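Local coordinates for protein SAM-dependent O-methyltransferase (Leptospira interrogans, PDB 2HNK) that probably transfers a methyl group from S-adenosylmethionine to a hydroxyl oxygen of an acceptor molecule, and binds the spent cofactor S-adenosylhomocysteine, at residues L177-L183 with D223-V228; S212-V216 with L227-R231. One frame throughout, in Å; residues are numbered along the deposited sequence.

Interaction 1: residues L177-L183 with D223-V228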
loop_
_atom_site.group_PDB
_atom_site.type_symbol
_atom_site.label_atom_id
_atom_site.label_comp_id
_atom_site.label_asym_id
_atom_site.label_seq_id
_atom_site.Cartn_x
_atom_site.Cartn_y
_atom_site.Cartn_z
ATOM N N LEU C 177 -7.465 -6.915 4.672
ATOM C CA LEU C 177 -7.797 -7.755 3.529
ATOM C C LEU C 177 -7.191 -7.127 2.283
ATOM O O LEU C 177 -7.414 -5.959 1.989
ATOM C CB LEU C 177 -9.316 -7.914 3.365
ATOM C CG LEU C 177 -9.883 -8.383 2.007
ATOM C CD1 LEU C 177 -9.391 -9.774 1.615
ATOM C CD2 LEU C 177 -11.423 -8.342 2.005
ATOM N N ILE C 178 -6.408 -7.914 1.566
ATOM C CA ILE C 178 -5.894 -7.502 0.274
ATOM C C ILE C 178 -6.645 -8.303 -0.783
ATOM O O ILE C 178 -6.534 -9.521 -0.840
ATOM C CB ILE C 178 -4.353 -7.720 0.168
ATOM C CG1 ILE C 178 -3.625 -7.049 1.352
ATOM C CG2 ILE C 178 -3.839 -7.208 -1.167
ATOM C CD1 ILE C 178 -2.109 -7.191 1.328
ATOM N N ALA C 179 -7.431 -7.619 -1.599
ATOM C CA ALA C 179 -8.254 -8.295 -2.592
ATOM C C ALA C 179 -7.739 -8.081 -4.010
ATOM O O ALA C 179 -7.568 -6.946 -4.461
ATOM C CB ALA C 179 -9.723 -7.864 -2.463
ATOM N N ASP C 180 -7.498 -9.184 -4.701
ATOM C CA ASP C 180 -6.980 -9.171 -6.066
ATOM C C ASP C 180 -8.091 -9.146 -7.132
ATOM O O ASP C 180 -9.210 -9.592 -6.877
ATOM C CB ASP C 180 -6.074 -10.394 -6.281
ATOM C CG ASP C 180 -5.036 -10.169 -7.372
ATOM O OD1 ASP C 180 -4.431 -9.069 -7.386
ATOM O OD2 ASP C 180 -4.832 -11.085 -8.214
ATOM N N ASN C 181 -7.763 -8.627 -8.325
ATOM C CA ASN C 181 -8.652 -8.666 -9.506
ATOM C C ASN C 181 -9.931 -7.834 -9.402
ATOM O O ASN C 181 -10.905 -8.099 -10.112
ATOM C CB ASN C 181 -9.024 -10.115 -9.882
ATOM C CG ASN C 181 -7.832 -10.934 -10.340
ATOM O OD1 ASN C 181 -7.371 -11.832 -9.632
ATOM N ND2 ASN C 181 -7.329 -10.632 -11.522
ATOM N N VAL C 182 -9.914 -6.817 -8.550
ATOM C CA VAL C 182 -11.114 -6.032 -8.253
ATOM C C VAL C 182 -11.600 -5.174 -9.429
ATOM O O VAL C 182 -12.711 -4.648 -9.401
ATOM C CB VAL C 182 -10.971 -5.182 -6.944
ATOM C CG1 VAL C 182 -10.903 -6.090 -5.703
ATOM C CG2 VAL C 182 -9.768 -4.234 -7.003
ATOM N N LEU C 183 -10.779 -5.050 -10.466
ATOM C CA LEU C 183 -11.183 -4.315 -11.670
ATOM C C LEU C 183 -11.555 -5.247 -12.830
ATOM O O LEU C 183 -12.179 -4.816 -13.792
ATOM C CB LEU C 183 -10.120 -3.288 -12.074
ATOM C CG LEU C 183 -9.937 -2.131 -11.075
ATOM C CD1 LEU C 183 -8.820 -1.206 -11.502
ATOM C CD2 LEU C 183 -11.237 -1.348 -10.870
ATOM N N ASP C 223 -4.440 -5.835 -11.859
ATOM C CA ASP C 223 -5.840 -5.863 -12.294
ATOM C C ASP C 223 -6.769 -5.243 -11.240
ATOM O O ASP C 223 -7.942 -5.629 -11.111
ATOM C CB ASP C 223 -6.246 -7.311 -12.601
ATOM C CG ASP C 223 -7.584 -7.414 -13.324
ATOM O OD1 ASP C 223 -7.884 -6.560 -14.188
ATOM O OD2 ASP C 223 -8.333 -8.355 -13.013
ATOM N N GLY C 224 -6.236 -4.272 -10.493
ATOM C CA GLY C 224 -6.928 -3.666 -9.360
ATOM C C GLY C 224 -6.615 -4.435 -8.092
ATOM O O GLY C 224 -6.725 -5.660 -8.054
ATOM N N VAL C 225 -6.188 -3.717 -7.058
ATOM C CA VAL C 225 -5.951 -4.326 -5.749
ATOM C C VAL C 225 -6.595 -3.454 -4.671
ATOM O O VAL C 225 -6.235 -2.279 -4.517
ATOM C CB VAL C 225 -4.440 -4.530 -5.449
ATOM C CG1 VAL C 225 -4.260 -5.190 -4.098
ATOM C CG2 VAL C 225 -3.757 -5.377 -6.532
ATOM N N SER C 226 -7.555 -4.026 -3.946
ATOM C CA SER C 226 -8.227 -3.316 -2.871
ATOM C C SER C 226 -7.568 -3.585 -1.552
ATOM O O SER C 226 -7.335 -4.736 -1.184
ATOM C CB SER C 226 -9.707 -3.685 -2.782
ATOM O OG SER C 226 -10.446 -2.948 -3.726
ATOM N N LEU C 227 -7.263 -2.504 -0.848
ATOM C CA LEU C 227 -6.759 -2.583 0.511
ATOM C C LEU C 227 -7.944 -2.311 1.411
ATOM O O LEU C 227 -8.475 -1.199 1.425
ATOM C CB LEU C 227 -5.643 -1.556 0.723
ATOM C CG LEU C 227 -4.437 -1.708 -0.220
ATOM C CD1 LEU C 227 -3.376 -0.665 0.066
ATOM C CD2 LEU C 227 -3.850 -3.128 -0.149
ATOM N N VAL C 228 -8.380 -3.345 2.121
ATOM C CA VAL C 228 -9.580 -3.273 2.957
ATOM C C VAL C 228 -9.210 -3.502 4.424
ATOM O O VAL C 228 -8.943 -4.634 4.851
ATOM C CB VAL C 228 -10.662 -4.300 2.510
ATOM C CG1 VAL C 228 -11.940 -4.122 3.300
ATOM C CG2 VAL C 228 -10.949 -4.186 1.026
HETATM O O HOH W 1 -5.068 -7.393 -9.385
#
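Leu177 opens the antiparallel pairing with Val228: its N donates to Val228 O at 2.7 Å and its carbonyl takes Val228 N in return, while the two side chains lie side by side, CB to CB. Ile178 faces Leu227 across a non-hydrogen-bonded pair, yet its closest side-chain contact is diagonal, to Val225. With Ile178 CG1 anti to the carbonyl carbon (chi1 -53°), CG2 falls 3.6 Å from Val225 CG1. Ala179 and Ser226 close the next hydrogen-bonded pair, Ala179 N reaching Ser226 O at 2.9 Å. Beyond it a water takes over: it donates to Asp180 OD1 (2.7 Å) and to Gly224 O, and accepts from Asp223 N. The Asp180 side chain lies about 6 Å from the bound S-adenosylhomocysteine. Asn181 sends ND2 almost straight (173°) to the anti lone pair of Asp223 OD2, 2.9 Å away; the acceptor lies in the amide plane, although amide and carboxylate are turned 65° apart. Asp185 N holds the other Asp223 oxygen, OD1, and Lys157 holds Asn181 OD1, so both flat groups are fixed from two ends. Val182 lays CG2 against Gly224 C at 3.3 Å, and Leu183 N ends the run on Asp223 O (3.0 Å). Strand 225-230 is thus set antiparallel against 175-180, the last parallel strand of the Rossmann-like methyltransferase sheet; strands 214-219 and 148-153 pair with their other edges. Helix 46-59 covers the Ile178 and Leu227 face, whereas Phe204 and Val208 of helix 196-210 pack on the face of Leu177, Ala179 and Val228.

Interaction 2: residues S212-V216 with L227-R231; sequences SLVDV and LVRKR. With SO4 (sulfate ion), chain M.
Arg231 lays its aliphatic chain across the start of strand 214-216, CG 3.6 Å from Asp215 OD2 and CD 3.4 Å from the carbonyl O of Ser212. A bend at chi3 (68°) turns the guanidinium alongside the carboxylate, which it meets obliquely, the two planes 30° apart. The resulting salt bridge is long, 3.9 Å from Arg231 NE to Asp215 OD2, and the oxygen lies well out of the guanidinium plane, so charge alone links them. Backbone bonds fix the register: Arg231 N donates to Leu213 O at 2.9 Å, and Asp215 and Arg229 form a hydrogen-bonded pair, each N-H donating to the other's carbonyl O. A water bridges Leu213 O and Arg231 O at the open end of this antiparallel beta hairpin of strands 214-219 and 225-230. On the opposite face, Val214 crosses Val228 with CG2 3.8 Å from Val228 CG1, and Val208 of helix 196-210 and Leu168 of helix 160-170 add to this apolar layer. Arg229 runs extended from CG to NE, carrying its guanidinium off the Asp215 face, toward the strand's end, to the sulfate. There NH1 gives a bond of 2.8 Å to SO4 O1, met at the edge and in plane, and NH2 adds a weak one to this oxygen. Another water, in the same plane, accepts from Arg229 NH1 at 2.6 Å; Asp215 OD2 stands 4.4 Å from this nitrogen, beyond a salt bridge. Leu232 N and Lys57 of the second subunit also bind the sulfate. The ion, probably from the crystallisation liquor, is thus likely to offset the positive charge gathered at this subunit boundary, alongside Asp215.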
loop_
_atom_site.group_PDB
_atom_site.type_symbol
_atom_site.label_atom_id
_atom_site.label_comp_id
_atom_site.label_asym_id
_atom_site.label_seq_id
_atom_site.Cartn_x
_atom_site.Cartn_y
_atom_site.Cartn_z
ATOM N N SER C 212 -19.416 0.087 6.867
ATOM C CA SER C 212 -18.872 1.083 7.793
ATOM C C SER C 212 -17.877 0.458 8.761
ATOM O O SER C 212 -17.175 1.160 9.473
ATOM C CB SER C 212 -20.001 1.772 8.566
ATOM O OG SER C 212 -20.727 0.820 9.328
ATOM N N LEU C 213 -17.812 -0.867 8.771
ATOM C CA LEU C 213 -16.870 -1.585 9.620
ATOM C C LEU C 213 -15.458 -1.630 9.033
ATOM O O LEU C 213 -14.523 -2.073 9.706
ATOM C CB LEU C 213 -17.370 -3.009 9.900
ATOM C CG LEU C 213 -18.669 -3.194 10.703
ATOM C CD1 LEU C 213 -18.837 -4.661 11.043
ATOM C CD2 LEU C 213 -18.683 -2.365 11.975
ATOM N N VAL C 214 -15.311 -1.178 7.787
ATOM C CA VAL C 214 -14.017 -1.182 7.102
ATOM C C VAL C 214 -13.718 0.140 6.390
ATOM O O VAL C 214 -14.602 0.975 6.211
ATOM C CB VAL C 214 -13.892 -2.354 6.063
ATOM C CG1 VAL C 214 -14.291 -3.697 6.681
ATOM C CG2 VAL C 214 -14.710 -2.069 4.790
ATOM N N ASP C 215 -12.453 0.314 6.006
ATOM C CA ASP C 215 -12.036 1.365 5.075
ATOM C C ASP C 215 -11.438 0.708 3.851
ATOM O O ASP C 215 -10.888 -0.389 3.941
ATOM C CB ASP C 215 -11.004 2.290 5.715
ATOM C CG ASP C 215 -11.599 3.151 6.807
ATOM O OD1 ASP C 215 -12.569 3.886 6.507
ATOM O OD2 ASP C 215 -11.099 3.096 7.959
ATOM N N VAL C 216 -11.539 1.373 2.710
ATOM C CA VAL C 216 -11.041 0.808 1.457
ATOM C C VAL C 216 -10.185 1.784 0.638
ATOM O O VAL C 216 -10.502 2.965 0.512
ATOM C CB VAL C 216 -12.206 0.200 0.592
ATOM C CG1 VAL C 216 -13.321 1.217 0.359
ATOM C CG2 VAL C 216 -11.694 -0.387 -0.735
ATOM N N LEU C 227 -7.263 -2.504 -0.848
ATOM C CA LEU C 227 -6.759 -2.583 0.511
ATOM C C LEU C 227 -7.944 -2.311 1.411
ATOM O O LEU C 227 -8.475 -1.199 1.425
ATOM C CB LEU C 227 -5.643 -1.556 0.723
ATOM C CG LEU C 227 -4.437 -1.708 -0.220
ATOM C CD1 LEU C 227 -3.376 -0.665 0.066
ATOM C CD2 LEU C 227 -3.850 -3.128 -0.149
ATOM N N VAL C 228 -8.380 -3.345 2.121
ATOM C CA VAL C 228 -9.580 -3.273 2.957
ATOM C C VAL C 228 -9.210 -3.502 4.424
ATOM O O VAL C 228 -8.943 -4.634 4.851
ATOM C CB VAL C 228 -10.662 -4.300 2.510
ATOM C CG1 VAL C 228 -11.940 -4.122 3.300
ATOM C CG2 VAL C 228 -10.949 -4.186 1.026
ATOM N N ARG C 229 -9.203 -2.423 5.195
ATOM C CA ARG C 229 -8.818 -2.509 6.598
ATOM C C ARG C 229 -10.031 -2.575 7.521
ATOM O O ARG C 229 -10.903 -1.715 7.470
ATOM C CB ARG C 229 -7.902 -1.340 6.983
ATOM C CG ARG C 229 -7.329 -1.447 8.380
ATOM C CD ARG C 229 -6.695 -0.139 8.819
ATOM N NE ARG C 229 -6.486 -0.108 10.267
ATOM C CZ ARG C 229 -7.341 0.410 11.147
ATOM N NH1 ARG C 229 -8.483 0.961 10.747
ATOM N NH2 ARG C 229 -7.046 0.380 12.437
ATOM N N LYS C 230 -10.075 -3.615 8.348
ATOM C CA LYS C 230 -11.113 -3.769 9.357
ATOM C C LYS C 230 -10.829 -2.759 10.461
ATOM O O LYS C 230 -9.724 -2.707 10.990
ATOM C CB LYS C 230 -11.118 -5.198 9.912
ATOM C CG LYS C 230 -12.223 -5.495 10.923
ATOM C CD LYS C 230 -12.100 -6.911 11.447
ATOM C CE LYS C 230 -13.178 -7.234 12.466
ATOM N NZ LYS C 230 -13.138 -8.667 12.865
ATOM N N ARG C 231 -11.820 -1.936 10.773
ATOM C CA ARG C 231 -11.655 -0.883 11.765
ATOM C C ARG C 231 -11.680 -1.434 13.184
ATOM O O ARG C 231 -12.195 -2.525 13.430
ATOM C CB ARG C 231 -12.717 0.198 11.580
ATOM C CG ARG C 231 -12.664 0.827 10.200
ATOM C CD ARG C 231 -13.831 1.740 9.967
ATOM N NE ARG C 231 -13.746 2.919 10.816
ATOM C CZ ARG C 231 -14.409 4.046 10.600
ATOM N NH1 ARG C 231 -15.213 4.158 9.545
ATOM N NH2 ARG C 231 -14.262 5.064 11.439
HETATM S S SO4 M . -10.037 3.153 13.222
HETATM O O1 SO4 M . -10.015 1.719 12.984
HETATM O O2 SO4 M . -10.407 3.860 12.000
HETATM O O3 SO4 M . -11.018 3.432 14.255
HETATM O O4 SO4 M . -8.717 3.593 13.635
HETATM O O HOH W 2 -14.549 -3.003 12.389
HETATM O O HOH W 3 -9.765 1.150 8.444
#

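How the interactions relate
The two contacts lie side by side in one mixed sheet, their centres 13 Å apart, and strand 225-230 serves both: one edge pairs with strand 175-180 in interaction 1, the other with strand 214-219 in interaction 2. Leu227 and Val228 belong to both. Along the chain, strand 175-180 comes first, helix 196-210 follows, and the hairpin of 214-219 and 225-230 ends the fold. The last strand thus inserts antiparallel between its two neighbours, the 3-2-1-4-5-7-6 order of Rossmann-like methyltransferases. Interaction 1 is buried and approaches the S-adenosylhomocysteine site, whereas interaction 2 lies away from it, nearer the surface; both touch the second subunit.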